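Local atomic coordinates of BrkA autotransporter (PDB entry 3QQ2), a protein that inhibits the classical complement pathway for Bordetella pertussis and, through its C-terminal beta domain, forms an outer-membrane pore that translocates its own passenger domain. Residues Phe28-Gln33 / Ile270-Ser275; Gly94-Val99 / Leu106-Arg111; Tyr133-Ala138 / Trp165-Lys170; Gly193-Arg198 / Ile207-Ala212. The protein carries 1 engineered substitution. All blocks are in the same frame, centred on the assembly; numbering follows the deposited sequence.

Interaction 1: residues Phe28-Gln33 / Ile270-Ser275; sequences FSERQQ and INIPWS
Glu30 and Ser275 face each other as an antiparallel non-hydrogen-bonded pair, with CA atoms 3.9 Å apart, where the first and last strands of the autotransporter beta domain meet to close its barrel. Beyond this pair the register slips: Gln32 lies nearest Ile272, so two steps along 28-33 are matched by three along 270-275, and the chain turns a corner at Pro273. Backbone bonds grip both sides of the corner, Arg31 N to Trp274 O at 2.8 Å and Gln33 N to Asn271 O at 2.7 Å. The first runs almost straight out from the Trp274 carbonyl (C=O...N 171°).

With chi1 at 51°, Trp274 lifts its indole beside Arg31, whose CB sits over one face, 3.7 Å from the centroid of the six-membered ring and 20° off its normal. The arginine chain then runs on, extended, toward strand 42-57. Ser29 OG meets the same ring in its plane, at the CZ3 edge, and also makes a weak hydrogen bond with Ser47 of that strand.

Glu30 and Ile272 share another patch, where Glu30 CG packs on Ile272 CG2 at 3.7 Å. Gln32 lies alongside Ile272, the two side chains pointing the same way. At the far end of the Glu30 chain, OE1 accepts a hydrogen bond from Ser275 OG at 2.6 Å through the lone pair directed away from OE2.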
loop_
_atom_site.group_PDB
_atom_site.type_symbol
_atom_site.label_atom_id
_atom_site.label_comp_id
_atom_site.label_asym_id
_atom_site.label_seq_id
_atom_site.Cartn_x
_atom_site.Cartn_y
_atom_site.Cartn_z
ATOM N N PHE A 28 -19.042 13.463 -22.102
ATOM C CA PHE A 28 -18.430 12.288 -22.733
ATOM C C PHE A 28 -18.375 11.116 -21.785
ATOM O O PHE A 28 -18.443 11.290 -20.562
ATOM C CB PHE A 28 -17.010 12.583 -23.208
ATOM C CG PHE A 28 -16.022 12.787 -22.089
ATOM C CD1 PHE A 28 -15.932 14.009 -21.427
ATOM C CD2 PHE A 28 -15.172 11.767 -21.702
ATOM C CE1 PHE A 28 -15.021 14.200 -20.393
ATOM C CE2 PHE A 28 -14.260 11.966 -20.669
ATOM C CZ PHE A 28 -14.192 13.182 -20.015
ATOM N N SER A 29 -18.206 9.929 -22.353
ATOM C CA SER A 29 -18.183 8.700 -21.587
ATOM C C SER A 29 -17.620 7.553 -22.420
ATOM O O SER A 29 -18.107 7.263 -23.499
ATOM C CB SER A 29 -19.591 8.369 -21.140
ATOM O OG SER A 29 -19.633 7.072 -20.605
ATOM N N GLU A 30 -16.601 6.879 -21.917
ATOM C CA GLU A 30 -15.913 5.882 -22.718
ATOM C C GLU A 30 -15.604 4.659 -21.895
ATOM O O GLU A 30 -14.999 4.794 -20.843
ATOM C CB GLU A 30 -14.620 6.494 -23.237
ATOM C CG GLU A 30 -13.672 5.528 -23.851
ATOM C CD GLU A 30 -12.619 6.223 -24.672
ATOM O OE1 GLU A 30 -12.954 6.715 -25.782
ATOM O OE2 GLU A 30 -11.450 6.265 -24.208
ATOM N N ARG A 31 -16.003 3.472 -22.349
ATOM C CA ARG A 31 -15.625 2.247 -21.627
ATOM C C ARG A 31 -14.374 1.578 -22.163
ATOM O O ARG A 31 -14.333 1.120 -23.308
ATOM C CB ARG A 31 -16.754 1.217 -21.528
ATOM C CG ARG A 31 -16.406 0.088 -20.556
ATOM C CD ARG A 31 -17.524 -0.935 -20.429
ATOM N NE ARG A 31 -17.201 -1.979 -19.465
ATOM C CZ ARG A 31 -17.085 -1.771 -18.154
ATOM N NH1 ARG A 31 -16.783 -2.777 -17.335
ATOM N NH2 ARG A 31 -17.260 -0.552 -17.652
ATOM N N GLN A 32 -13.363 1.484 -21.310
ATOM C CA GLN A 32 -12.151 0.786 -21.690
ATOM C C GLN A 32 -12.133 -0.588 -21.075
ATOM O O GLN A 32 -12.466 -0.747 -19.903
ATOM C CB GLN A 32 -10.924 1.604 -21.315
ATOM C CG GLN A 32 -10.813 2.837 -22.204
ATOM C CD GLN A 32 -10.005 3.971 -21.615
ATOM O OE1 GLN A 32 -8.786 3.857 -21.411
ATOM N NE2 GLN A 32 -10.672 5.098 -21.373
ATOM N N GLN A 33 -11.816 -1.580 -21.907
ATOM C CA GLN A 33 -11.459 -2.924 -21.460
ATOM C C GLN A 33 -9.980 -3.076 -21.745
ATOM O O GLN A 33 -9.588 -3.432 -22.856
ATOM C CB GLN A 33 -12.209 -4.001 -22.235
ATOM C CG GLN A 33 -13.711 -3.958 -22.132
ATOM C CD GLN A 33 -14.376 -4.928 -23.089
ATOM O OE1 GLN A 33 -14.141 -4.905 -24.305
ATOM N NE2 GLN A 33 -15.215 -5.790 -22.542
ATOM N N ILE A 270 -5.532 -2.520 -25.378
ATOM C CA ILE A 270 -6.734 -1.680 -25.333
ATOM C C ILE A 270 -7.965 -2.315 -26.002
ATOM O O ILE A 270 -7.830 -3.098 -26.952
ATOM C CB ILE A 270 -6.401 -0.366 -26.052
ATOM C CG1 ILE A 270 -5.027 -0.521 -26.777
ATOM C CG2 ILE A 270 -6.605 0.836 -25.097
ATOM C CD1 ILE A 270 -3.982 0.597 -26.623
ATOM N N ASN A 271 -9.156 -1.993 -25.492
ATOM C CA ASN A 271 -10.424 -2.381 -26.136
ATOM C C ASN A 271 -11.619 -1.553 -25.692
ATOM O O ASN A 271 -12.110 -1.716 -24.578
ATOM C CB ASN A 271 -10.723 -3.859 -25.948
ATOM C CG ASN A 271 -10.662 -4.612 -27.237
ATOM O OD1 ASN A 271 -9.708 -5.334 -27.493
ATOM N ND2 ASN A 271 -11.677 -4.427 -28.087
ATOM N N ILE A 272 -12.094 -0.676 -26.572
ATOM C CA ILE A 272 -13.080 0.336 -26.202
ATOM C C ILE A 272 -14.448 0.037 -26.830
ATOM O O ILE A 272 -14.789 0.578 -27.872
ATOM C CB ILE A 272 -12.586 1.732 -26.608
ATOM C CG1 ILE A 272 -11.286 2.058 -25.867
ATOM C CG2 ILE A 272 -13.650 2.757 -26.357
ATOM C CD1 ILE A 272 -10.414 3.099 -26.515
ATOM N N PRO A 273 -15.247 -0.827 -26.187
ATOM C CA PRO A 273 -16.492 -1.228 -26.823
ATOM C C PRO A 273 -17.385 -0.053 -27.155
ATOM O O PRO A 273 -18.204 -0.175 -28.070
ATOM C CB PRO A 273 -17.157 -2.103 -25.766
ATOM C CG PRO A 273 -16.031 -2.625 -24.978
ATOM C CD PRO A 273 -15.070 -1.493 -24.888
ATOM N N TRP A 274 -17.243 1.058 -26.418
ATOM C CA TRP A 274 -17.997 2.291 -26.697
ATOM C C TRP A 274 -17.420 3.550 -26.105
ATOM O O TRP A 274 -16.875 3.540 -25.028
ATOM C CB TRP A 274 -19.473 2.172 -26.311
ATOM C CG TRP A 274 -19.734 1.696 -24.947
ATOM C CD1 TRP A 274 -20.013 0.417 -24.570
ATOM C CD2 TRP A 274 -19.785 2.489 -23.758
ATOM N NE1 TRP A 274 -20.214 0.354 -23.204
ATOM C CE2 TRP A 274 -20.080 1.613 -22.682
ATOM C CE3 TRP A 274 -19.602 3.855 -23.489
ATOM C CZ2 TRP A 274 -20.195 2.056 -21.367
ATOM C CZ3 TRP A 274 -19.705 4.295 -22.171
ATOM C CH2 TRP A 274 -20.004 3.395 -21.129
ATOM N N SER A 275 -17.576 4.647 -26.830
ATOM C CA SER A 275 -17.062 5.928 -26.427
ATOM C C SER A 275 -17.939 6.990 -27.077
ATOM O O SER A 275 -17.901 7.171 -28.305
ATOM C CB SER A 275 -15.617 6.064 -26.900
ATOM O OG SER A 275 -15.185 7.422 -26.933
#

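Interaction 2: residues Gly94-Val99 / Leu106-Arg111; sequences GYAAYV and LDTVLR
Leu106 CG stands between its own backbone N and carbonyl carbon (chi1 53°), a torsion that brings CD1 to 4.0 Å from Tyr98 CB. Tyr98 takes the other course: its CG lies anti to the backbone N, and the ring leads away from Leu106 to meet Trp64 of the adjoining strand. The pair belongs to a regular beta hairpin of the barrel wall, made by strands 86-100 and 104-120; the axes of segments 94-99 and 106-111 approach to 4.8 Å and run at 178°.

Three hydrogen-bonded pairs, Gly94 with Leu110, Ala96 with Thr108 and Tyr98 with Leu106, each contribute two N-H...O bonds. The bond from Leu110 N to Gly94 O measures 2.9 Å, as does that from Tyr98 N to Leu106 O; both central bonds, between Ala96 and Thr108, are longer.

The alternate residues Tyr95, Ala97, Asp107 and Val109 share one face. There Tyr95 CB packs against Val109 CG1 at 3.8 Å, and Ala97 CB lies 4.0 Å from Asp107 OD1. The Tyr95 hydroxyl hydrogen-bonds Asp54 and Trp24, residues of strands not adjacent to its own, which indicates that this face lines the barrel interior.

In the return bond of the Tyr98 pair, Leu106 N lies 3.2 Å from Tyr98 O and approaches from above the carbonyl plane, 39° out of it.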
loop_
_atom_site.group_PDB
_atom_site.type_symbol
_atom_site.label_atom_id
_atom_site.label_comp_id
_atom_site.label_asym_id
_atom_site.label_seq_id
_atom_site.Cartn_x
_atom_site.Cartn_y
_atom_site.Cartn_z
ATOM N N GLY A 94 -6.804 26.064 -20.305
ATOM C CA GLY A 94 -6.749 27.170 -21.237
ATOM C C GLY A 94 -6.362 26.705 -22.624
ATOM O O GLY A 94 -5.553 25.788 -22.788
ATOM N N TYR A 95 -6.928 27.344 -23.634
ATOM C CA TYR A 95 -6.656 26.917 -24.983
ATOM C C TYR A 95 -6.747 28.020 -26.026
ATOM O O TYR A 95 -7.454 29.032 -25.847
ATOM C CB TYR A 95 -7.609 25.814 -25.355
ATOM C CG TYR A 95 -9.010 26.284 -25.420
ATOM C CD1 TYR A 95 -9.926 25.933 -24.441
ATOM C CD2 TYR A 95 -9.436 27.108 -26.464
ATOM C CE1 TYR A 95 -11.259 26.396 -24.506
ATOM C CE2 TYR A 95 -10.743 27.574 -26.540
ATOM C CZ TYR A 95 -11.644 27.216 -25.570
ATOM O OH TYR A 95 -12.926 27.667 -25.674
ATOM N N ALA A 96 -6.013 27.791 -27.115
ATOM C CA ALA A 96 -6.095 28.572 -28.334
ATOM C C ALA A 96 -6.444 27.655 -29.501
ATOM O O ALA A 96 -6.143 26.470 -29.513
ATOM C CB ALA A 96 -4.778 29.302 -28.604
ATOM N N ALA A 97 -7.086 28.227 -30.494
ATOM C CA ALA A 97 -7.458 27.491 -31.664
ATOM C C ALA A 97 -7.232 28.448 -32.804
ATOM O O ALA A 97 -7.514 29.637 -32.687
ATOM C CB ALA A 97 -8.918 27.086 -31.586
ATOM N N TYR A 98 -6.672 27.934 -33.889
ATOM C CA TYR A 98 -6.642 28.646 -35.148
ATOM C C TYR A 98 -7.485 27.899 -36.163
ATOM O O TYR A 98 -7.669 26.688 -36.075
ATOM C CB TYR A 98 -5.216 28.802 -35.643
ATOM C CG TYR A 98 -5.105 29.378 -37.042
ATOM C CD1 TYR A 98 -5.354 30.739 -37.285
ATOM C CD2 TYR A 98 -4.728 28.567 -38.125
ATOM C CE1 TYR A 98 -5.232 31.272 -38.569
ATOM C CE2 TYR A 98 -4.598 29.090 -39.411
ATOM C CZ TYR A 98 -4.856 30.441 -39.636
ATOM O OH TYR A 98 -4.742 30.956 -40.917
ATOM N N VAL A 99 -8.033 28.643 -37.109
ATOM C CA VAL A 99 -8.837 28.077 -38.176
ATOM C C VAL A 99 -8.493 28.922 -39.355
ATOM O O VAL A 99 -8.682 30.138 -39.307
ATOM C CB VAL A 99 -10.321 28.258 -37.905
ATOM C CG1 VAL A 99 -11.106 27.977 -39.153
ATOM C CG2 VAL A 99 -10.768 27.354 -36.772
ATOM N N LEU A 106 -5.603 24.272 -35.970
ATOM C CA LEU A 106 -4.870 23.643 -34.889
ATOM C C LEU A 106 -5.306 24.125 -33.530
ATOM O O LEU A 106 -5.523 25.320 -33.336
ATOM C CB LEU A 106 -3.342 23.731 -35.070
ATOM C CG LEU A 106 -2.478 24.967 -35.335
ATOM C CD1 LEU A 106 -2.596 26.057 -34.278
ATOM C CD2 LEU A 106 -1.054 24.461 -35.396
ATOM N N ASP A 107 -5.439 23.202 -32.584
ATOM C CA ASP A 107 -5.676 23.611 -31.204
ATOM C C ASP A 107 -4.611 23.073 -30.291
ATOM O O ASP A 107 -4.140 21.942 -30.448
ATOM C CB ASP A 107 -7.031 23.152 -30.674
ATOM C CG ASP A 107 -7.881 22.536 -31.733
ATOM O OD1 ASP A 107 -8.479 23.270 -32.547
ATOM O OD2 ASP A 107 -7.952 21.298 -31.750
ATOM N N THR A 108 -4.251 23.904 -29.326
ATOM C CA THR A 108 -3.460 23.469 -28.201
ATOM C C THR A 108 -4.258 23.738 -26.939
ATOM O O THR A 108 -4.974 24.727 -26.871
ATOM C CB THR A 108 -2.141 24.197 -28.125
ATOM O OG1 THR A 108 -1.416 23.688 -27.006
ATOM C CG2 THR A 108 -2.342 25.723 -27.969
ATOM N N VAL A 109 -4.164 22.848 -25.956
ATOM C CA VAL A 109 -4.975 22.974 -24.748
ATOM C C VAL A 109 -4.200 22.453 -23.559
ATOM O O VAL A 109 -3.583 21.386 -23.626
ATOM C CB VAL A 109 -6.366 22.273 -24.886
ATOM C CG1 VAL A 109 -6.838 22.258 -26.345
ATOM C CG2 VAL A 109 -6.350 20.880 -24.357
ATOM N N LEU A 110 -4.215 23.225 -22.482
ATOM C CA LEU A 110 -3.473 22.901 -21.271
ATOM C C LEU A 110 -4.483 22.648 -20.201
ATOM O O LEU A 110 -5.360 23.484 -19.965
ATOM C CB LEU A 110 -2.636 24.092 -20.837
ATOM C CG LEU A 110 -1.257 23.793 -20.263
ATOM C CD1 LEU A 110 -0.708 25.021 -19.569
ATOM C CD2 LEU A 110 -1.254 22.582 -19.322
ATOM N N ARG A 111 -4.386 21.490 -19.561
ATOM C CA ARG A 111 -5.300 21.164 -18.459
ATOM C C ARG A 111 -4.565 20.867 -17.174
ATOM O O ARG A 111 -3.549 20.186 -17.162
ATOM C CB ARG A 111 -6.211 20.010 -18.830
ATOM C CG ARG A 111 -7.242 20.372 -19.868
ATOM C CD ARG A 111 -8.305 19.302 -19.915
ATOM N NE ARG A 111 -9.196 19.410 -21.062
ATOM C CZ ARG A 111 -8.824 19.231 -22.324
ATOM N NH1 ARG A 111 -7.561 18.954 -22.620
ATOM N NH2 ARG A 111 -9.719 19.330 -23.294
#

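Interaction 3: residues Tyr133-Ala138 / Trp165-Lys170; sequences YRTSGA and WRTSGK
Lys170 and Ser168 lose the most surface here, bridging strands 130-149 and 154-173 of a long beta hairpin in the barrel where strand 165-167 gives way to loop. Ser168 turns its hydroxyl toward the partner strand (chi1 72°), and OG accepts the N-H of Ser136 at 2.7 Å, nearly straight at 167°. A side-chain oxygen thus takes the bond that a backbone carbonyl would receive in regular pairing, while the return bond from Ser168 N to Ser136 O is weak. Ser168 OG also rests on the methyl CG2 of Thr135 at 3.4 Å.

Lys170 reaches back toward strand 133-138 with its chain extended beyond CG, its CD near Tyr133 CB; it also packs on Asp125 of the second subunit. Its NZ makes a weak hydrogen bond to Arg134 O at 3.2 Å. Ala138, at the other end, restores ordinary pairing with Arg166: Ala138 N to Arg166 O and Arg166 N to Ala138 O both measure 3.0 Å.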
loop_
_atom_site.group_PDB
_atom_site.type_symbol
_atom_site.label_atom_id
_atom_site.label_comp_id
_atom_site.label_asym_id
_atom_site.label_seq_id
_atom_site.Cartn_x
_atom_site.Cartn_y
_atom_site.Cartn_z
ATOM N N TYR A 133 -6.475 8.874 -1.545
ATOM C CA TYR A 133 -5.543 10.010 -1.664
ATOM C C TYR A 133 -5.811 10.989 -2.811
ATOM O O TYR A 133 -6.471 10.644 -3.789
ATOM C CB TYR A 133 -4.122 9.494 -1.793
ATOM C CG TYR A 133 -3.968 8.535 -2.936
ATOM C CD1 TYR A 133 -4.280 7.189 -2.768
ATOM C CD2 TYR A 133 -3.523 8.967 -4.189
ATOM C CE1 TYR A 133 -4.154 6.294 -3.806
ATOM C CE2 TYR A 133 -3.400 8.084 -5.235
ATOM C CZ TYR A 133 -3.717 6.739 -5.030
ATOM O OH TYR A 133 -3.593 5.807 -6.030
ATOM N N ARG A 134 -5.270 12.206 -2.676
ATOM C CA ARG A 134 -5.323 13.234 -3.726
ATOM C C ARG A 134 -4.051 13.181 -4.555
ATOM O O ARG A 134 -3.007 12.758 -4.079
ATOM C CB ARG A 134 -5.530 14.652 -3.157
ATOM C CG ARG A 134 -6.845 14.879 -2.363
ATOM C CD ARG A 134 -7.238 16.400 -2.185
ATOM N NE ARG A 134 -8.199 16.898 -3.194
ATOM C CZ ARG A 134 -7.939 17.813 -4.144
ATOM N NH1 ARG A 134 -6.724 18.370 -4.228
ATOM N NH2 ARG A 134 -8.902 18.180 -5.017
ATOM N N THR A 135 -4.168 13.625 -5.801
ATOM C CA THR A 135 -3.107 13.562 -6.800
ATOM C C THR A 135 -3.253 14.735 -7.762
ATOM O O THR A 135 -4.331 15.333 -7.860
ATOM C CB THR A 135 -3.225 12.255 -7.573
ATOM O OG1 THR A 135 -2.573 11.230 -6.828
ATOM C CG2 THR A 135 -2.567 12.352 -8.935
ATOM N N SER A 136 -2.180 15.054 -8.483
ATOM C CA SER A 136 -2.211 16.152 -9.456
ATOM C C SER A 136 -1.922 15.714 -10.866
ATOM O O SER A 136 -1.045 14.892 -11.093
ATOM C CB SER A 136 -1.229 17.259 -9.073
ATOM O OG SER A 136 -1.868 18.185 -8.214
ATOM N N GLY A 137 -2.664 16.271 -11.817
ATOM C CA GLY A 137 -2.414 15.997 -13.217
ATOM C C GLY A 137 -2.319 17.234 -14.073
ATOM O O GLY A 137 -2.891 18.274 -13.765
ATOM N N ALA A 138 -1.583 17.116 -15.156
ATOM C CA ALA A 138 -1.612 18.091 -16.194
ATOM C C ALA A 138 -1.690 17.322 -17.499
ATOM O O ALA A 138 -1.217 16.186 -17.601
ATOM C CB ALA A 138 -0.372 18.888 -16.153
ATOM N N TRP A 165 0.949 14.129 -20.950
ATOM C CA TRP A 165 0.401 14.355 -19.629
ATOM C C TRP A 165 1.166 13.701 -18.495
ATOM O O TRP A 165 1.796 12.655 -18.696
ATOM C CB TRP A 165 -1.059 13.961 -19.582
ATOM C CG TRP A 165 -1.299 12.562 -19.802
ATOM C CD1 TRP A 165 -1.576 11.976 -20.977
ATOM C CD2 TRP A 165 -1.312 11.533 -18.814
ATOM N NE1 TRP A 165 -1.759 10.628 -20.803
ATOM C CE2 TRP A 165 -1.606 10.330 -19.476
ATOM C CE3 TRP A 165 -1.087 11.509 -17.428
ATOM C CZ2 TRP A 165 -1.684 9.100 -18.806
ATOM C CZ3 TRP A 165 -1.172 10.284 -16.755
ATOM C CH2 TRP A 165 -1.467 9.100 -17.447
ATOM N N ARG A 166 1.104 14.331 -17.315
ATOM C CA ARG A 166 1.707 13.778 -16.121
ATOM C C ARG A 166 0.738 13.677 -14.978
ATOM O O ARG A 166 -0.079 14.545 -14.747
ATOM C CB ARG A 166 2.969 14.518 -15.667
ATOM C CG ARG A 166 3.938 13.522 -14.948
ATOM C CD ARG A 166 4.769 14.072 -13.769
ATOM N NE ARG A 166 6.106 14.524 -14.166
ATOM C CZ ARG A 166 6.488 15.803 -14.252
ATOM N NH1 ARG A 166 5.646 16.800 -13.964
ATOM N NH2 ARG A 166 7.730 16.092 -14.614
ATOM N N THR A 167 0.872 12.591 -14.249
ATOM C CA THR A 167 0.173 12.358 -13.017
ATOM C C THR A 167 1.230 12.429 -11.924
ATOM O O THR A 167 2.403 12.137 -12.190
ATOM C CB THR A 167 -0.516 10.990 -13.110
ATOM O OG1 THR A 167 -1.927 11.178 -12.992
ATOM C CG2 THR A 167 0.003 9.965 -12.071
ATOM N N SER A 168 0.835 12.848 -10.721
ATOM C CA SER A 168 1.772 12.988 -9.592
ATOM C C SER A 168 1.803 11.717 -8.771
ATOM O O SER A 168 0.857 10.926 -8.831
ATOM C CB SER A 168 1.413 14.180 -8.703
ATOM O OG SER A 168 0.244 13.939 -7.934
ATOM N N GLY A 169 2.883 11.523 -8.017
ATOM C CA GLY A 169 3.036 10.345 -7.171
ATOM C C GLY A 169 2.793 10.640 -5.706
ATOM O O GLY A 169 2.585 11.794 -5.331
ATOM N N LYS A 170 2.801 9.584 -4.890
ATOM C CA LYS A 170 2.740 9.648 -3.415
ATOM C C LYS A 170 3.274 8.329 -2.890
ATOM O O LYS A 170 3.087 7.294 -3.521
ATOM C CB LYS A 170 1.308 9.841 -2.899
ATOM C CG LYS A 170 0.931 11.278 -2.572
ATOM C CD LYS A 170 -0.469 11.387 -1.961
ATOM C CE LYS A 170 -0.808 12.842 -1.551
ATOM N NZ LYS A 170 -2.197 13.020 -0.966
#

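Interaction 4: residues Gly193-Arg198 / Ile207-Ala212; sequences GLRFGR and IVQPYA
Arg195 and Tyr211 supply the cation-pi interaction of this contact. Arg195 CZ lies 4.4 Å from the ring centroid and 21° off the normal, and NE stands over the ring centre, 3.6 Å above its plane. The guanidinium is not stacked flat: its plane makes 68° with the ring, so an edge of the group is presented to the aromatic face. A bend at chi3 of the arginine steers the head over Tyr211.

Among charged and polar partners, Arg195 NH1 forms a salt bridge with Glu157 on the neighbouring strand, which would help fix the head above the ring. Gln209 crosses Arg195 at about a right angle, and its OE1 is held by Arg147.

Backbone hydrogen bonds join Phe196 and Ala212 in both directions, Phe196 N to Ala212 O at 3.1 Å and Ala212 N to Phe196 O at 3.0 Å. Past them, Arg198 N reaches Pro210 O only weakly, at 3.4 Å.

Gly197 and Tyr211 form an antiparallel non-hydrogen-bonded pair, CA to CA 3.8 Å, on the face that carries the Tyr211 side chain. Gly197 CA also makes a CA-H...O contact with Pro210 O at 3.2 Å.

Segments 193-198 and 207-212 run at 142°, so this piece is markedly twisted; it belongs to the antiparallel beta hairpin that strands 186-201 and 207-221 form in the wall of the autotransporter barrel.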
loop_
_atom_site.group_PDB
_atom_site.type_symbol
_atom_site.label_atom_id
_atom_site.label_comp_id
_atom_site.label_asym_id
_atom_site.label_seq_id
_atom_site.Cartn_x
_atom_site.Cartn_y
_atom_site.Cartn_z
ATOM N N GLY A 193 -5.582 10.004 -37.875
ATOM C CA GLY A 193 -6.970 9.759 -38.227
ATOM C C GLY A 193 -7.428 10.527 -39.451
ATOM O O GLY A 193 -6.764 11.466 -39.914
ATOM N N LEU A 194 -8.580 10.118 -39.977
ATOM C CA LEU A 194 -9.188 10.759 -41.127
ATOM C C LEU A 194 -10.700 10.700 -41.014
ATOM O O LEU A 194 -11.248 9.646 -40.691
ATOM C CB LEU A 194 -8.747 10.025 -42.377
ATOM C CG LEU A 194 -9.268 10.495 -43.729
ATOM C CD1 LEU A 194 -8.382 11.580 -44.333
ATOM C CD2 LEU A 194 -9.321 9.302 -44.637
ATOM N N ARG A 195 -11.377 11.823 -41.263
ATOM C CA ARG A 195 -12.846 11.794 -41.416
ATOM C C ARG A 195 -13.338 12.146 -42.836
ATOM O O ARG A 195 -12.761 13.003 -43.507
ATOM C CB ARG A 195 -13.579 12.590 -40.308
ATOM C CG ARG A 195 -13.350 14.102 -40.243
ATOM C CD ARG A 195 -13.601 14.671 -38.791
ATOM N NE ARG A 195 -14.920 15.290 -38.555
ATOM C CZ ARG A 195 -15.236 16.551 -38.874
ATOM N NH1 ARG A 195 -14.348 17.337 -39.471
ATOM N NH2 ARG A 195 -16.453 17.033 -38.613
ATOM N N PHE A 196 -14.377 11.450 -43.292
ATOM C CA PHE A 196 -15.046 11.785 -44.531
ATOM C C PHE A 196 -16.455 12.169 -44.206
ATOM O O PHE A 196 -17.157 11.409 -43.552
ATOM C CB PHE A 196 -15.149 10.578 -45.450
ATOM C CG PHE A 196 -13.878 10.218 -46.127
ATOM C CD1 PHE A 196 -13.151 11.176 -46.819
ATOM C CD2 PHE A 196 -13.413 8.902 -46.086
ATOM C CE1 PHE A 196 -11.975 10.842 -47.460
ATOM C CE2 PHE A 196 -12.238 8.551 -46.709
ATOM C CZ PHE A 196 -11.509 9.520 -47.410
ATOM N N GLY A 197 -16.908 13.317 -44.684
ATOM C CA GLY A 197 -18.315 13.643 -44.527
ATOM C C GLY A 197 -18.884 14.423 -45.685
ATOM O O GLY A 197 -18.196 14.691 -46.681
ATOM N N ARG A 198 -20.159 14.777 -45.546
ATOM C CA ARG A 198 -20.822 15.712 -46.454
ATOM C C ARG A 198 -21.384 16.883 -45.641
ATOM O O ARG A 198 -22.021 16.681 -44.598
ATOM C CB ARG A 198 -21.903 15.003 -47.298
ATOM C CG ARG A 198 -22.672 15.899 -48.278
ATOM C CD ARG A 198 -23.253 15.085 -49.424
ATOM N NE ARG A 198 -24.530 15.588 -49.941
ATOM C CZ ARG A 198 -25.731 15.175 -49.522
ATOM N NH1 ARG A 198 -25.825 14.249 -48.561
ATOM N NH2 ARG A 198 -26.842 15.686 -50.058
ATOM N N ILE A 207 -27.447 23.328 -40.730
ATOM C CA ILE A 207 -26.355 22.516 -41.297
ATOM C C ILE A 207 -26.197 21.225 -40.537
ATOM O O ILE A 207 -25.661 21.228 -39.443
ATOM C CB ILE A 207 -25.032 23.305 -41.286
ATOM C CG1 ILE A 207 -25.116 24.501 -42.236
ATOM C CG2 ILE A 207 -23.869 22.400 -41.662
ATOM C CD1 ILE A 207 -23.967 25.474 -42.095
ATOM N N VAL A 208 -26.677 20.123 -41.110
ATOM C CA VAL A 208 -26.332 18.797 -40.583
ATOM C C VAL A 208 -25.095 18.380 -41.335
ATOM O O VAL A 208 -25.038 18.521 -42.552
ATOM C CB VAL A 208 -27.450 17.733 -40.768
ATOM C CG1 VAL A 208 -27.076 16.442 -40.076
ATOM C CG2 VAL A 208 -28.732 18.213 -40.167
ATOM N N GLN A 209 -24.101 17.889 -40.610
ATOM C CA GLN A 209 -22.834 17.513 -41.220
ATOM C C GLN A 209 -22.280 16.204 -40.678
ATOM O O GLN A 209 -21.344 16.219 -39.865
ATOM C CB GLN A 209 -21.804 18.626 -41.025
ATOM C CG GLN A 209 -20.646 18.559 -41.991
ATOM C CD GLN A 209 -19.344 18.975 -41.367
ATOM O OE1 GLN A 209 -18.767 19.991 -41.743
ATOM N NE2 GLN A 209 -18.863 18.184 -40.415
ATOM N N PRO A 210 -22.841 15.071 -41.131
ATOM C CA PRO A 210 -22.356 13.734 -40.747
ATOM C C PRO A 210 -20.994 13.464 -41.322
ATOM O O PRO A 210 -20.579 14.126 -42.264
ATOM C CB PRO A 210 -23.348 12.774 -41.402
ATOM C CG PRO A 210 -24.465 13.629 -41.843
ATOM C CD PRO A 210 -23.907 14.982 -42.126
ATOM N N TYR A 211 -20.305 12.499 -40.725
ATOM C CA TYR A 211 -18.999 11.998 -41.190
ATOM C C TYR A 211 -18.784 10.657 -40.525
ATOM O O TYR A 211 -19.357 10.393 -39.451
ATOM C CB TYR A 211 -17.869 12.932 -40.753
ATOM C CG TYR A 211 -17.780 13.032 -39.245
ATOM C CD1 TYR A 211 -17.071 12.091 -38.509
ATOM C CD2 TYR A 211 -18.453 14.050 -38.542
ATOM C CE1 TYR A 211 -17.024 12.168 -37.134
ATOM C CE2 TYR A 211 -18.389 14.136 -37.168
ATOM C CZ TYR A 211 -17.669 13.194 -36.475
ATOM O OH TYR A 211 -17.589 13.252 -35.112
ATOM N N ALA A 212 -17.962 9.818 -41.142
ATOM C CA ALA A 212 -17.455 8.644 -40.462
ATOM C C ALA A 212 -15.926 8.773 -40.310
ATOM O O ALA A 212 -15.274 9.446 -41.116
ATOM C CB ALA A 212 -17.854 7.426 -41.183
#

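How the interactions relate
All four contacts are antiparallel strand pairings in the wall of one outer-membrane barrel. Interaction 1 joins residues far apart in sequence and closes the ring, whereas interactions 2, 3 and 4 follow one another along the chain between its two segments, each within a hairpin. Interactions 2 and 3 touch directly because strands 104-120 and 130-149 are neighbours: Arg111 O lies 3.6 Å from Ala138 CB. Interactions 1 and 2 lie on opposite sides of the chain's centre, their centres 25 Å apart. Interactions 3 and 4, also on opposite sides, are the most widely separated, with centres 36 Å and nearest atoms about 17 Å apart. Together they sample the wall around the translocation pore.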